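Local coordinates for 199aa long hypothetical Trp repressor binding protein (Sulfolobus tokodaii, PDB 2ZKI), which is of unknown function but has a flavodoxin-like fold and, by its kinship with WrbA-type quinone reductases, probably binds FMN, at residues Asn6-Phe11 with Leu65-Trp70; Ala21-Lys26 with Ile179-Gly184; Val35-Val40 with Lys58-Val63; Gly73-Ser78 with Thr111-Ala116. All blocks are in the same frame, centred on the assembly; numbering follows the deposited sequence.

Contact 1. Residues Asn6-Phe11 with Leu65-Trp70; sequences NILVLF and LDDMRW. With SO4 (sulfate ion), chain N.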
# COMPACT_ATOMS: atom_id res chain seq x y z
N ASN A 6 -29.51 1.94 -0.92
CA ASN A 6 -29.15 3.33 -0.67
C ASN A 6 -27.66 3.55 -0.91
O ASN A 6 -26.82 2.87 -0.32
CB ASN A 6 -29.52 3.74 0.75
CG ASN A 6 -31.02 3.72 1.01
OD1 ASN A 6 -31.47 3.33 2.09
ND2 ASN A 6 -31.81 4.15 0.02
N ILE A 7 -27.35 4.51 -1.78
CA ILE A 7 -25.96 4.81 -2.12
C ILE A 7 -25.57 6.19 -1.60
O ILE A 7 -26.18 7.20 -1.98
CB ILE A 7 -25.71 4.70 -3.65
CG1 ILE A 7 -25.97 3.27 -4.15
CG2 ILE A 7 -24.30 5.18 -4.02
CD1 ILE A 7 -25.16 2.18 -3.45
N LEU A 8 -24.57 6.22 -0.73
CA LEU A 8 -24.02 7.47 -0.23
C LEU A 8 -22.74 7.83 -0.98
O LEU A 8 -21.77 7.07 -0.98
CB LEU A 8 -23.74 7.38 1.28
CG LEU A 8 -23.30 8.66 1.99
CD1 LEU A 8 -24.48 9.59 2.24
CD2 LEU A 8 -22.60 8.34 3.30
N VAL A 9 -22.76 8.99 -1.62
CA VAL A 9 -21.57 9.53 -2.26
C VAL A 9 -20.94 10.55 -1.32
O VAL A 9 -21.46 11.66 -1.14
CB VAL A 9 -21.87 10.14 -3.66
CG1 VAL A 9 -20.59 10.65 -4.30
CG2 VAL A 9 -22.53 9.10 -4.57
N LEU A 10 -19.84 10.14 -0.69
CA LEU A 10 -19.14 10.95 0.30
C LEU A 10 -17.84 11.47 -0.29
O LEU A 10 -17.10 10.71 -0.93
CB LEU A 10 -18.88 10.12 1.55
CG LEU A 10 -18.17 10.74 2.75
CD1 LEU A 10 -18.97 11.90 3.31
CD2 LEU A 10 -17.95 9.68 3.82
N PHE A 11 -17.54 12.75 -0.07
CA PHE A 11 -16.34 13.35 -0.63
C PHE A 11 -15.82 14.57 0.13
O PHE A 11 -16.59 15.29 0.77
CB PHE A 11 -16.54 13.70 -2.12
CG PHE A 11 -17.42 14.89 -2.36
CD1 PHE A 11 -18.80 14.75 -2.42
CD2 PHE A 11 -16.87 16.15 -2.56
CE1 PHE A 11 -19.62 15.86 -2.65
CE2 PHE A 11 -17.68 17.26 -2.79
CZ PHE A 11 -19.06 17.11 -2.84
N LEU A 65 -23.59 11.29 10.79
CA LEU A 65 -23.42 9.87 11.12
C LEU A 65 -24.67 9.03 10.82
O LEU A 65 -24.59 7.81 10.73
CB LEU A 65 -22.98 9.70 12.58
CG LEU A 65 -21.57 10.17 12.96
CD1 LEU A 65 -21.44 10.28 14.47
CD2 LEU A 65 -20.49 9.25 12.39
N ASP A 66 -25.81 9.70 10.67
CA ASP A 66 -27.05 9.04 10.24
C ASP A 66 -26.97 8.60 8.78
O ASP A 66 -27.53 7.57 8.40
CB ASP A 66 -28.25 9.96 10.44
CG ASP A 66 -28.65 10.10 11.90
OD1 ASP A 66 -28.73 9.07 12.61
OD2 ASP A 66 -28.91 11.25 12.34
N ASP A 67 -26.26 9.40 7.97
CA ASP A 67 -26.05 9.10 6.55
C ASP A 67 -25.30 7.79 6.31
O ASP A 67 -25.54 7.09 5.32
CB ASP A 67 -25.30 10.26 5.87
CG ASP A 67 -26.14 11.52 5.76
OD1 ASP A 67 -25.55 12.62 5.80
OD2 ASP A 67 -27.38 11.43 5.64
N MET A 68 -24.41 7.45 7.24
CA MET A 68 -23.65 6.21 7.17
C MET A 68 -24.52 5.01 7.53
O MET A 68 -24.36 3.92 6.98
CB MET A 68 -22.43 6.27 8.10
CG MET A 68 -21.52 7.49 7.89
SD MET A 68 -20.57 7.46 6.36
CE MET A 68 -19.35 6.20 6.73
N ARG A 69 -25.45 5.21 8.47
CA ARG A 69 -26.40 4.17 8.87
C ARG A 69 -27.44 3.92 7.77
O ARG A 69 -27.85 2.79 7.53
CB ARG A 69 -27.12 4.56 10.17
CG ARG A 69 -26.22 4.67 11.39
CD ARG A 69 -27.02 5.13 12.59
NE ARG A 69 -26.21 5.17 13.81
CZ ARG A 69 -25.69 6.27 14.34
NH1 ARG A 69 -25.91 7.45 13.77
NH2 ARG A 69 -24.97 6.19 15.45
N TRP A 70 -27.85 5.01 7.12
CA TRP A 70 -28.84 4.99 6.05
C TRP A 70 -28.39 4.17 4.86
O TRP A 70 -29.16 3.36 4.32
CB TRP A 70 -29.14 6.44 5.62
CG TRP A 70 -29.97 6.58 4.38
CD1 TRP A 70 -31.33 6.50 4.29
CD2 TRP A 70 -29.49 6.85 3.05
NE1 TRP A 70 -31.73 6.70 2.99
CE2 TRP A 70 -30.62 6.91 2.21
CE3 TRP A 70 -28.22 7.04 2.50
CZ2 TRP A 70 -30.52 7.16 0.83
CZ3 TRP A 70 -28.12 7.28 1.13
CH2 TRP A 70 -29.27 7.34 0.31
S SO4 N . -25.52 9.58 16.40
O1 SO4 N . -26.63 9.59 15.46
O2 SO4 N . -25.14 10.96 16.72
O3 SO4 N . -25.92 8.89 17.63
O4 SO4 N . -24.38 8.89 15.81
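W70 lays its indole against N6, and the closely packed part of the contact lies here. N6 CB stands 3.5 Å from the centroid of the six-membered ring, almost straight above its face, and the amide continues the overlap with its plane only 13° from that of the ring. The indole reaches the strand because CG of W70 is anti to the backbone N (chi1 170°), which swings the ring out from the helix end; its rim atom CZ3 comes 3.7 Å from I7 O. K36 adds a cation-pi contact to the same ring. With an alanine in place of W70, N6 would probably lose the flat surface it rests on and K36 its aromatic partner. Further along, L8 divides its branches: CD1 lies 3.8 Å from D67 CB, while CD2 lies 3.8 Å from M68 SD. Branched leucine and flexible methionine suit this buried seam, and OD1 of D67 accepts a hydrogen bond from T64 N.

The side of the helix turned from the strand carries the exposed, polar D66 and R69. R69 takes no part in the strand contact; it pairs with D66 and directs NH1 and NH2 to one sulfate oxygen, O4, at 2.9 and 2.8 Å; the ion probably came from the crystallisation liquor. A short helix laid across a central parallel strand, running at 141° to it, is the packing of a beta-alpha-beta crossover in the flavodoxin-like fold.

Contact 2. Residues Ala21-Lys26 with Ile179-Gly184; sequences AKEIGK and IARFQG. With SO4 (sulfate ion), chain M.
E23 and R181 form the salt bridge that spans the two helices on their outer side. R181 NE donates to E23 OE2 at 3.0 Å with a bent N-H...O angle of 137°, and the carboxylate oxygen lies somewhat out of the guanidinium plane. The chain of R181 bends at chi3 (-94°), which presents NE to the glutamate while NH2 turns to a sulfate oxygen, O1, at 2.7 Å. A further sulfate pairs with NH1, although both ions are probably from the crystallisation liquor. K26 runs alongside R181, its CD 3.9 Å from R181 CD, so the aliphatic stems of two cationic side chains lie side by side.

Beneath this polar rim the packing closes in. A180 CB meets E23 CB at 3.6 Å, and I24 lays CG1 over A180, 3.9 Å from its CB. CD1 of I24 reaches Q183, whose amide is engaged by F112 O and A163 N. The axes of the segments 21-26 and 179-184 pass only 6.6 Å apart at a crossing angle of -51°, a closeness allowed by the small residues A180 and G184, four positions apart. G184 CA approaches I24 O at 3.3 Å in a CA-H...O contact, and a CB on G184 would collide with that oxygen. The helices are thus held by an ion pair at the partly exposed edge and by small or apolar groups beneath, which suggests that steric fit largely sets their spacing, with the ion pair tying the edge.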
# COMPACT_ATOMS: atom_id res chain seq x y z
N ALA A 21 -18.25 13.35 -8.12
CA ALA A 21 -19.24 12.86 -7.16
C ALA A 21 -20.66 12.87 -7.71
O ALA A 21 -21.45 11.97 -7.43
CB ALA A 21 -19.16 13.67 -5.88
N LYS A 22 -20.99 13.90 -8.50
CA LYS A 22 -22.31 14.01 -9.14
C LYS A 22 -22.53 12.94 -10.21
O LYS A 22 -23.64 12.42 -10.35
CB LYS A 22 -22.50 15.40 -9.75
CG LYS A 22 -22.92 16.47 -8.76
CD LYS A 22 -23.26 17.76 -9.48
CE LYS A 22 -23.73 18.85 -8.52
NZ LYS A 22 -22.60 19.43 -7.74
N GLU A 23 -21.48 12.64 -10.97
CA GLU A 23 -21.54 11.63 -12.04
C GLU A 23 -21.70 10.22 -11.49
O GLU A 23 -22.46 9.42 -12.04
CB GLU A 23 -20.30 11.71 -12.93
CG GLU A 23 -20.23 12.96 -13.80
CD GLU A 23 -21.23 12.95 -14.93
OE1 GLU A 23 -21.68 14.05 -15.33
OE2 GLU A 23 -21.58 11.86 -15.43
N ILE A 24 -20.98 9.91 -10.41
CA ILE A 24 -21.13 8.63 -9.72
C ILE A 24 -22.55 8.51 -9.16
O ILE A 24 -23.15 7.43 -9.19
CB ILE A 24 -20.06 8.44 -8.61
CG1 ILE A 24 -18.66 8.35 -9.24
CG2 ILE A 24 -20.34 7.19 -7.77
CD1 ILE A 24 -17.53 8.44 -8.26
N GLY A 25 -23.08 9.63 -8.67
CA GLY A 25 -24.47 9.69 -8.21
C GLY A 25 -25.46 9.42 -9.33
O GLY A 25 -26.41 8.67 -9.15
N LYS A 26 -25.21 10.04 -10.48
CA LYS A 26 -26.07 9.89 -11.66
C LYS A 26 -26.08 8.44 -12.16
O LYS A 26 -27.15 7.89 -12.44
CB LYS A 26 -25.62 10.83 -12.78
CG LYS A 26 -26.64 11.03 -13.89
CD LYS A 26 -26.00 11.71 -15.11
CE LYS A 26 -27.04 12.08 -16.16
NZ LYS A 26 -27.83 13.29 -15.76
N ILE A 179 -16.73 6.88 -17.11
CA ILE A 179 -16.08 6.02 -16.12
C ILE A 179 -16.64 6.24 -14.72
O ILE A 179 -16.80 5.29 -13.95
CB ILE A 179 -14.54 6.22 -16.14
CG1 ILE A 179 -13.95 5.63 -17.44
CG2 ILE A 179 -13.88 5.57 -14.93
CD1 ILE A 179 -12.56 6.13 -17.77
N ALA A 180 -16.95 7.50 -14.39
CA ALA A 180 -17.53 7.84 -13.09
C ALA A 180 -18.95 7.29 -12.94
O ALA A 180 -19.29 6.69 -11.91
CB ALA A 180 -17.52 9.35 -12.88
N ARG A 181 -19.77 7.46 -13.98
CA ARG A 181 -21.12 6.91 -14.01
C ARG A 181 -21.10 5.38 -13.90
O ARG A 181 -21.98 4.79 -13.27
CB ARG A 181 -21.87 7.35 -15.27
CG ARG A 181 -22.49 8.74 -15.15
CD ARG A 181 -23.38 9.11 -16.32
NE ARG A 181 -22.66 9.85 -17.35
CZ ARG A 181 -22.35 9.37 -18.55
NH1 ARG A 181 -21.68 10.12 -19.41
NH2 ARG A 181 -22.70 8.13 -18.89
N PHE A 182 -20.08 4.76 -14.50
CA PHE A 182 -19.91 3.32 -14.42
C PHE A 182 -19.60 2.86 -12.99
O PHE A 182 -20.09 1.81 -12.56
CB PHE A 182 -18.83 2.83 -15.39
CG PHE A 182 -18.53 1.37 -15.28
CD1 PHE A 182 -19.50 0.41 -15.59
CD2 PHE A 182 -17.27 0.93 -14.86
CE1 PHE A 182 -19.22 -0.95 -15.48
CE2 PHE A 182 -16.99 -0.43 -14.75
CZ PHE A 182 -17.97 -1.37 -15.06
N GLN A 183 -18.80 3.64 -12.27
CA GLN A 183 -18.47 3.33 -10.88
C GLN A 183 -19.72 3.33 -10.00
O GLN A 183 -19.88 2.46 -9.14
CB GLN A 183 -17.41 4.30 -10.33
CG GLN A 183 -16.81 3.87 -9.00
CD GLN A 183 -15.51 4.56 -8.68
OE1 GLN A 183 -15.34 5.75 -8.94
NE2 GLN A 183 -14.57 3.82 -8.10
N GLY A 184 -20.59 4.31 -10.23
CA GLY A 184 -21.89 4.38 -9.56
C GLY A 184 -22.77 3.20 -9.89
O GLY A 184 -23.51 2.70 -9.03
S SO4 M . -23.71 6.20 -21.30
O1 SO4 M . -23.29 7.58 -21.45
O2 SO4 M . -22.71 5.32 -21.91
O3 SO4 M . -23.85 5.88 -19.88
O4 SO4 M . -24.99 6.01 -21.97

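Contact 3. Residues Val35-Val40 with Lys58-Val63; sequences VKIRRV and KDIPEV. With SO4 (sulfate ion), chain J.
R38 and P61 meet obliquely: NH2 of the guanidinium comes 3.5 Å from CG of the rigid, apolar proline ring. At the edge of that guanidinium lies a sulfate, too closely modelled for its spacing to be trusted; K36 NZ donates to its O4 at 3.3 Å. The contact lies at the outermost strand, 34-39, of a flavodoxin-like parallel sheet, where the loop 58-63 adds a single beta bridge between R39 and E62. R39 N donates to P61 O at 3.3 Å, and V63 N to R39 O at 2.8 Å, which fastens the loop by both backbone groups of one arginine. The R39 side chain curls back over the loop, CG lying between its own N and carbonyl carbon (chi1 51°). Its guanidinium lies obliquely beside E62 CG. E62 OE1 stands 4.5 Å from R39 NE and well out of the guanidinium plane, consistent with a diffuse attraction of opposite charges, no N-H pointing at the oxygen.

Toward helix 16-31, I60 puts CG2 4.0 Å from I37 CG2, beta-branched residues suiting a strand and its cover. Toward helix 87-94, V40 and V63 point the same way, CG1 to CG1 at 3.8 Å.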
# COMPACT_ATOMS: atom_id res chain seq x y z
N VAL A 35 -29.85 8.12 -4.04
CA VAL A 35 -28.51 8.68 -3.90
C VAL A 35 -28.49 9.96 -3.06
O VAL A 35 -29.13 10.96 -3.41
CB VAL A 35 -27.86 8.96 -5.28
CG1 VAL A 35 -26.47 9.59 -5.11
CG2 VAL A 35 -27.75 7.68 -6.09
N LYS A 36 -27.75 9.92 -1.95
CA LYS A 36 -27.44 11.11 -1.17
C LYS A 36 -25.98 11.51 -1.38
O LYS A 36 -25.07 10.74 -1.09
CB LYS A 36 -27.71 10.87 0.32
CG LYS A 36 -29.17 10.91 0.73
CD LYS A 36 -29.33 10.61 2.22
CE LYS A 36 -30.80 10.44 2.62
NZ LYS A 36 -31.59 11.71 2.55
N ILE A 37 -25.78 12.71 -1.92
CA ILE A 37 -24.44 13.27 -2.10
C ILE A 37 -24.12 14.18 -0.92
O ILE A 37 -24.82 15.17 -0.68
CB ILE A 37 -24.31 14.03 -3.44
CG1 ILE A 37 -24.45 13.07 -4.63
CG2 ILE A 37 -22.97 14.77 -3.52
CD1 ILE A 37 -24.70 13.74 -5.97
N ARG A 38 -23.08 13.83 -0.17
CA ARG A 38 -22.69 14.57 1.02
C ARG A 38 -21.20 14.90 1.01
O ARG A 38 -20.40 14.13 0.49
CB ARG A 38 -23.01 13.76 2.28
CG ARG A 38 -24.45 13.27 2.44
CD ARG A 38 -25.37 14.33 3.03
NE ARG A 38 -26.17 14.99 2.00
CZ ARG A 38 -27.45 14.73 1.75
NH1 ARG A 38 -28.11 13.82 2.46
NH2 ARG A 38 -28.08 15.39 0.79
N ARG A 39 -20.85 16.05 1.59
CA ARG A 39 -19.45 16.44 1.77
C ARG A 39 -19.07 16.47 3.25
O ARG A 39 -19.94 16.44 4.12
CB ARG A 39 -19.14 17.78 1.08
CG ARG A 39 -20.09 18.93 1.41
CD ARG A 39 -19.63 19.73 2.62
NE ARG A 39 -20.41 20.96 2.78
CZ ARG A 39 -20.00 22.17 2.40
NH1 ARG A 39 -20.78 23.22 2.59
NH2 ARG A 39 -18.80 22.33 1.85
N VAL A 40 -17.77 16.53 3.53
CA VAL A 40 -17.27 16.56 4.91
C VAL A 40 -16.89 17.97 5.36
O VAL A 40 -16.64 18.86 4.54
CB VAL A 40 -16.08 15.59 5.15
CG1 VAL A 40 -16.53 14.15 5.08
CG2 VAL A 40 -14.94 15.86 4.17
N LYS A 58 -22.01 24.77 -1.70
CA LYS A 58 -23.05 25.23 -0.77
C LYS A 58 -24.42 24.59 -0.99
O LYS A 58 -25.27 24.61 -0.09
CB LYS A 58 -23.14 26.77 -0.76
CG LYS A 58 -22.10 27.41 0.15
CD LYS A 58 -22.22 28.92 0.22
CE LYS A 58 -21.13 29.50 1.12
NZ LYS A 58 -21.20 30.98 1.22
N ASP A 59 -24.63 24.02 -2.17
CA ASP A 59 -25.84 23.26 -2.45
C ASP A 59 -25.80 21.85 -1.86
O ASP A 59 -26.85 21.25 -1.61
CB ASP A 59 -26.09 23.19 -3.96
CG ASP A 59 -26.57 24.51 -4.54
OD1 ASP A 59 -27.60 25.02 -4.07
OD2 ASP A 59 -25.91 25.02 -5.47
N ILE A 60 -24.59 21.33 -1.65
CA ILE A 60 -24.39 19.99 -1.09
C ILE A 60 -24.27 20.04 0.44
O ILE A 60 -23.34 20.65 0.96
CB ILE A 60 -23.15 19.28 -1.71
CG1 ILE A 60 -23.32 19.15 -3.22
CG2 ILE A 60 -22.94 17.91 -1.08
CD1 ILE A 60 -22.01 19.06 -3.98
N PRO A 61 -25.21 19.39 1.15
CA PRO A 61 -25.24 19.37 2.61
C PRO A 61 -24.06 18.60 3.21
O PRO A 61 -23.46 17.77 2.53
CB PRO A 61 -26.55 18.63 2.93
CG PRO A 61 -27.35 18.68 1.68
CD PRO A 61 -26.34 18.63 0.58
N GLU A 62 -23.74 18.90 4.46
CA GLU A 62 -22.69 18.18 5.18
C GLU A 62 -23.17 16.80 5.61
O GLU A 62 -24.35 16.60 5.90
CB GLU A 62 -22.22 18.97 6.41
CG GLU A 62 -21.26 20.10 6.10
CD GLU A 62 -20.63 20.71 7.35
OE1 GLU A 62 -19.58 21.37 7.22
OE2 GLU A 62 -21.19 20.53 8.46
N VAL A 63 -22.24 15.85 5.63
CA VAL A 63 -22.55 14.47 6.02
C VAL A 63 -22.76 14.37 7.52
O VAL A 63 -22.11 15.05 8.31
CB VAL A 63 -21.43 13.50 5.56
CG1 VAL A 63 -20.10 13.81 6.25
CG2 VAL A 63 -21.84 12.04 5.78
S SO4 J . -30.69 14.97 -0.74
O1 SO4 J . -31.81 15.08 -1.67
O2 SO4 J . -29.47 14.68 -1.49
O3 SO4 J . -30.54 16.25 -0.04
O4 SO4 J . -30.95 13.91 0.22

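Contact 4. Residues Gly73-Ser78 with Thr111-Ala116; sequences GFAIGS and TFFTEA
I76 N and T111 O, 2.9 Å apart, make one rung of the ladder joining strands 73-79 and 109-115, central neighbours in the parallel sheet of the flavodoxin-like fold. T111 N gives a second bond to F74 O at 2.8 Å and S78 N a third to F113 O, whereas F113 N to I76 O is weak at 3.3 Å. The strands diverge by 23°, the twist expected of such a sheet.

The aromatic contact is a CH-pi one. F113 CG sits between its own N and carbonyl carbon (chi1 62°), which lays the ring flat along the neighbouring strand. G77 CA then stands 3.5 Å from the ring centroid, 11° off the normal and so over the face; a CB on G77 would strike the ring, so glycine suits the place. Replacing F113 with an alanine would probably bare G77 and open a gap beside I24 of helix 16-31, which packs on the same ring.

Apolar side chains cover both sides of the sheet. A75 CB approaches F113 CE1 at 4.1 Å toward helix 16-31, while I76 CB and F112 CD2, 4.2 Å apart, look toward helix 125-130.

Three hydroxyls find partners in this buried region: T111 OG1 reaches V142 O, S78 OG is bonded to A86 N, and T114 OG1 donates to S78 O at 2.7 Å, in the carbonyl plane.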
# COMPACT_ATOMS: atom_id res chain seq x y z
N GLY A 73 -24.52 1.16 0.57
CA GLY A 73 -23.30 1.17 -0.24
C GLY A 73 -22.67 2.56 -0.27
O GLY A 73 -23.37 3.57 -0.14
N PHE A 74 -21.36 2.60 -0.46
CA PHE A 74 -20.59 3.84 -0.31
C PHE A 74 -19.69 4.16 -1.49
O PHE A 74 -19.00 3.29 -2.01
CB PHE A 74 -19.74 3.78 0.96
CG PHE A 74 -20.54 3.77 2.23
CD1 PHE A 74 -20.89 4.96 2.86
CD2 PHE A 74 -20.95 2.57 2.80
CE1 PHE A 74 -21.62 4.95 4.03
CE2 PHE A 74 -21.68 2.55 3.98
CZ PHE A 74 -22.02 3.75 4.60
N ALA A 75 -19.70 5.43 -1.89
CA ALA A 75 -18.75 5.96 -2.87
C ALA A 75 -17.95 7.07 -2.19
O ALA A 75 -18.35 8.24 -2.19
CB ALA A 75 -19.47 6.48 -4.10
N ILE A 76 -16.82 6.69 -1.59
CA ILE A 76 -15.99 7.61 -0.81
C ILE A 76 -14.82 8.16 -1.63
O ILE A 76 -14.03 7.39 -2.17
CB ILE A 76 -15.50 6.95 0.51
CG1 ILE A 76 -16.70 6.57 1.38
CG2 ILE A 76 -14.55 7.88 1.26
CD1 ILE A 76 -16.39 5.60 2.51
N GLY A 77 -14.73 9.48 -1.71
CA GLY A 77 -13.71 10.13 -2.54
C GLY A 77 -13.05 11.34 -1.92
O GLY A 77 -13.55 11.91 -0.96
N SER A 78 -11.90 11.71 -2.49
CA SER A 78 -11.10 12.84 -2.04
C SER A 78 -9.99 13.12 -3.05
O SER A 78 -9.41 12.18 -3.59
CB SER A 78 -10.46 12.55 -0.68
OG SER A 78 -9.40 13.46 -0.39
N THR A 111 -16.65 1.82 -2.67
CA THR A 111 -15.82 2.13 -3.84
C THR A 111 -15.13 3.49 -3.66
O THR A 111 -15.67 4.38 -2.99
CB THR A 111 -16.62 2.05 -5.17
OG1 THR A 111 -15.72 2.16 -6.28
CG2 THR A 111 -17.68 3.15 -5.26
N PHE A 112 -13.95 3.64 -4.24
CA PHE A 112 -13.14 4.84 -4.04
C PHE A 112 -12.84 5.58 -5.33
O PHE A 112 -12.65 4.97 -6.39
CB PHE A 112 -11.83 4.50 -3.33
CG PHE A 112 -12.01 3.82 -2.01
CD1 PHE A 112 -11.84 2.44 -1.89
CD2 PHE A 112 -12.35 4.55 -0.87
CE1 PHE A 112 -12.01 1.80 -0.67
CE2 PHE A 112 -12.51 3.92 0.35
CZ PHE A 112 -12.34 2.55 0.46
N PHE A 113 -12.80 6.91 -5.23
CA PHE A 113 -12.45 7.78 -6.34
C PHE A 113 -11.58 8.95 -5.88
O PHE A 113 -11.66 9.38 -4.73
CB PHE A 113 -13.69 8.26 -7.09
CG PHE A 113 -14.65 9.09 -6.27
CD1 PHE A 113 -15.54 8.49 -5.39
CD2 PHE A 113 -14.67 10.47 -6.41
CE1 PHE A 113 -16.44 9.25 -4.65
CE2 PHE A 113 -15.56 11.25 -5.66
CZ PHE A 113 -16.44 10.64 -4.78
N THR A 114 -10.76 9.46 -6.79
CA THR A 114 -9.79 10.50 -6.45
C THR A 114 -9.49 11.41 -7.64
O THR A 114 -10.10 11.29 -8.70
CB THR A 114 -8.49 9.88 -5.85
OG1 THR A 114 -7.67 10.91 -5.28
CG2 THR A 114 -7.68 9.11 -6.90
N GLU A 115 -8.55 12.34 -7.45
CA GLU A 115 -8.18 13.32 -8.46
C GLU A 115 -6.75 13.78 -8.20
O GLU A 115 -6.36 13.96 -7.05
CB GLU A 115 -9.15 14.51 -8.42
CG GLU A 115 -8.84 15.67 -9.38
CD GLU A 115 -7.94 16.74 -8.75
OE1 GLU A 115 -8.13 17.06 -7.56
OE2 GLU A 115 -7.05 17.27 -9.47
N ALA A 116 -5.98 13.96 -9.27
CA ALA A 116 -4.62 14.46 -9.18
C ALA A 116 -4.29 15.38 -10.35
O ALA A 116 -4.79 15.18 -11.47
CB ALA A 116 -3.62 13.31 -9.11

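In the fold
Contact 4, whose centre lies about 2 Å from that of the chain, is almost entirely buried and rests on backbone ladder bonds and aromatic packing. Contact 1 is buried too, but lies farther out and joins a helix to the sheet through side chains. Contacts 2 and 3 are partly exposed. Cationic side chains beside sulfate occur at the rims of contacts 1, 2 and 3 alike, and contact 4 differs in lacking them between its strands. Strand 6-11 of contact 1 lies between strand 34-39 of contact 3 and strand 73-79 of contact 4, bonded to both by its backbone. Helix 16-31 of contact 2 covers V9 and F11, while helix 65-70 of contact 1 lies on the side of L8 and L10.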